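BlEst2 (Bacillus licheniformis, PDB 6WPX) probably hydrolyses ester bonds as a lipase or esterase of the alpha/beta-hydrolase type, with a C-terminal domain that is autoinhibitory. Local coordinates at residues D88-M91 against Q92-G95. Numbering follows the deposited sequence.
Sequences DKDM and QDNG
D90 turns its carboxylate onto the N-terminal end of helix 91-109, where one oxygen, OD1, does the gripping. D93 N meets D90 OD1 nearly along its C-O axis at 3.1 Å, an almost straight bond (167°), whereas Q92 N reaches D90 OD1 at 3.0 Å from a poorer angle and binds weakly. A chi1 of 76° makes this possible, because it sets CG between the backbone N and the carbonyl carbon and turns OD1 toward these amides. Q92 CB rests against OD1, and its side chain runs beside that of D90 in the same direction, the carboxylate and terminal amide planes 39° apart. The D93 carboxylate comes near the same acid, with D93 OD2 3.9 Å from D90 OD1; a water molecule bridges D93 OD2 and D90 N, and the helix-start amides probably temper the like charges. K89 CB lies 4.0 Å from D93 OD2. The backbone continues the turn, N94 N bonding to D90 O at 3.0 Å. N94 CB packs against that carbonyl, while N94 ND2 is held by D124 and by the H86 carbonyl. M91 turns the other way, into F183, M184 and F187 of helix 181-191. This is an aspartate N-cap, and it starts the helix that connects strands 80-83 and 113-118 of the alpha/beta-hydrolase sheet.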
ATOM      1  N   ASP A  88      -6.463   9.591  10.009  1.00 25.14           N
ATOM      2  CA  ASP A  88      -7.136   8.306  10.215  1.00 23.43           C
ATOM      3  C   ASP A  88      -8.560   8.188   9.626  1.00 26.69           C
ATOM      4  O   ASP A  88      -9.281   7.247   9.977  1.00 26.75           O
ATOM      5  CB  ASP A  88      -7.174   8.057  11.736  1.00 24.54           C
ATOM      6  CG  ASP A  88      -7.988   9.073  12.542  1.00 36.65           C
ATOM      7  OD1 ASP A  88      -8.280  10.179  12.006  1.00 34.67           O
ATOM      8  OD2 ASP A  88      -8.322   8.771  13.712  1.00 45.46           O
ATOM      9  N   LYS A  89      -8.980   9.131   8.780  1.00 21.44           N
ATOM     10  CA  LYS A  89     -10.336   9.055   8.181  1.00 20.77           C
ATOM     11  C   LYS A  89     -10.256   8.731   6.693  1.00 22.88           C
ATOM     12  O   LYS A  89      -9.205   8.911   6.110  1.00 20.38           O
ATOM     13  CB  LYS A  89     -11.178  10.295   8.468  1.00 23.53           C
ATOM     14  CG  LYS A  89     -11.266  10.680   9.935  1.00 41.43           C
ATOM     15  CD  LYS A  89     -12.088   9.731  10.755  1.00 51.96           C
ATOM     16  CE  LYS A  89     -12.370  10.248  12.145  1.00 66.51           C
ATOM     17  NZ  LYS A  89     -13.422  11.297  12.137  1.00 76.12           N
ATOM     18  N   ASP A  90     -11.383   8.365   6.098  1.00 20.83           N
ATOM     19  CA  ASP A  90     -11.448   7.991   4.665  1.00 20.58           C
ATOM     20  C   ASP A  90     -11.405   9.212   3.718  1.00 24.28           C
ATOM     21  O   ASP A  90     -11.400  10.313   4.178  1.00 21.56           O
ATOM     22  CB  ASP A  90     -12.553   6.970   4.388  1.00 23.75           C
ATOM     23  CG  ASP A  90     -13.971   7.527   4.368  1.00 30.24           C
ATOM     24  OD1 ASP A  90     -14.110   8.730   4.375  1.00 31.65           O
ATOM     25  OD2 ASP A  90     -14.904   6.742   4.290  1.00 30.91           O
ATOM     26  N   MET A  91     -11.405   8.938   2.414  1.00 22.01           N
ATOM     27  CA  MET A  91     -11.322   9.970   1.354  1.00 21.30           C
ATOM     28  C   MET A  91     -12.624  10.780   1.309  1.00 28.98           C
ATOM     29  O   MET A  91     -12.593  11.888   0.803  1.00 28.75           O
ATOM     30  CB  MET A  91     -10.984   9.377  -0.016  1.00 21.93           C
ATOM     31  CG  MET A  91     -12.080   8.611  -0.691  1.00 25.32           C
ATOM     32  SD  MET A  91     -12.358   6.950  -0.083  1.00 28.13           S
ATOM     33  CE  MET A  91     -11.043   6.058  -0.898  1.00 24.31           C
ATOM     34  N   GLN A  92     -13.719  10.214   1.836  1.00 28.21           N
ATOM     35  CA  GLN A  92     -14.988  10.934   1.857  1.00 28.51           C
ATOM     36  C   GLN A  92     -14.932  12.069   2.897  1.00 30.66           C
ATOM     37  O   GLN A  92     -15.209  13.212   2.559  1.00 30.71           O
ATOM     38  CB  GLN A  92     -16.172   9.977   2.109  1.00 30.87           C
ATOM     39  CG  GLN A  92     -17.539  10.687   2.064  1.00 50.01           C
ATOM     40  CD  GLN A  92     -18.728   9.748   2.029  1.00 69.23           C
ATOM     41  OE1 GLN A  92     -18.772   8.707   2.691  1.00 64.31           O
ATOM     42  NE2 GLN A  92     -19.746  10.125   1.281  1.00 65.10           N
ATOM     43  N   ASP A  93     -14.546  11.752   4.142  1.00 27.63           N
ATOM     44  CA  ASP A  93     -14.433  12.750   5.216  1.00 27.41           C
ATOM     45  C   ASP A  93     -13.316  13.712   4.898  1.00 27.72           C
ATOM     46  O   ASP A  93     -13.482  14.921   5.081  1.00 27.19           O
ATOM     47  CB  ASP A  93     -14.174  12.089   6.564  1.00 29.21           C
ATOM     48  CG  ASP A  93     -15.329  11.234   7.053  1.00 37.47           C
ATOM     49  OD1 ASP A  93     -16.492  11.531   6.689  1.00 40.39           O
ATOM     50  OD2 ASP A  93     -15.083  10.317   7.831  1.00 35.11           O
ATOM     51  N   ASN A  94     -12.195  13.194   4.396  1.00 21.92           N
ATOM     52  CA  ASN A  94     -11.075  14.054   4.015  1.00 20.78           C
ATOM     53  C   ASN A  94     -11.383  14.911   2.802  1.00 26.83           C
ATOM     54  O   ASN A  94     -11.035  16.082   2.792  1.00 27.57           O
ATOM     55  CB  ASN A  94      -9.789  13.267   3.861  1.00 15.96           C
ATOM     56  CG  ASN A  94      -9.082  13.129   5.180  1.00 30.68           C
ATOM     57  OD1 ASN A  94      -9.570  13.602   6.211  1.00 29.47           O
ATOM     58  ND2 ASN A  94      -7.910  12.529   5.184  1.00 22.98           N
ATOM     59  N   GLY A  95     -12.092  14.349   1.831  1.00 24.03           N
ATOM     60  CA  GLY A  95     -12.549  15.062   0.644  1.00 23.42           C
ATOM     61  C   GLY A  95     -13.513  16.172   1.012  1.00 29.80           C
ATOM     62  O   GLY A  95     -13.369  17.291   0.516  1.00 30.25           O
TER
HETATM   63  O   HOH W   1     -13.611   8.105   7.782  1.00 25.99           O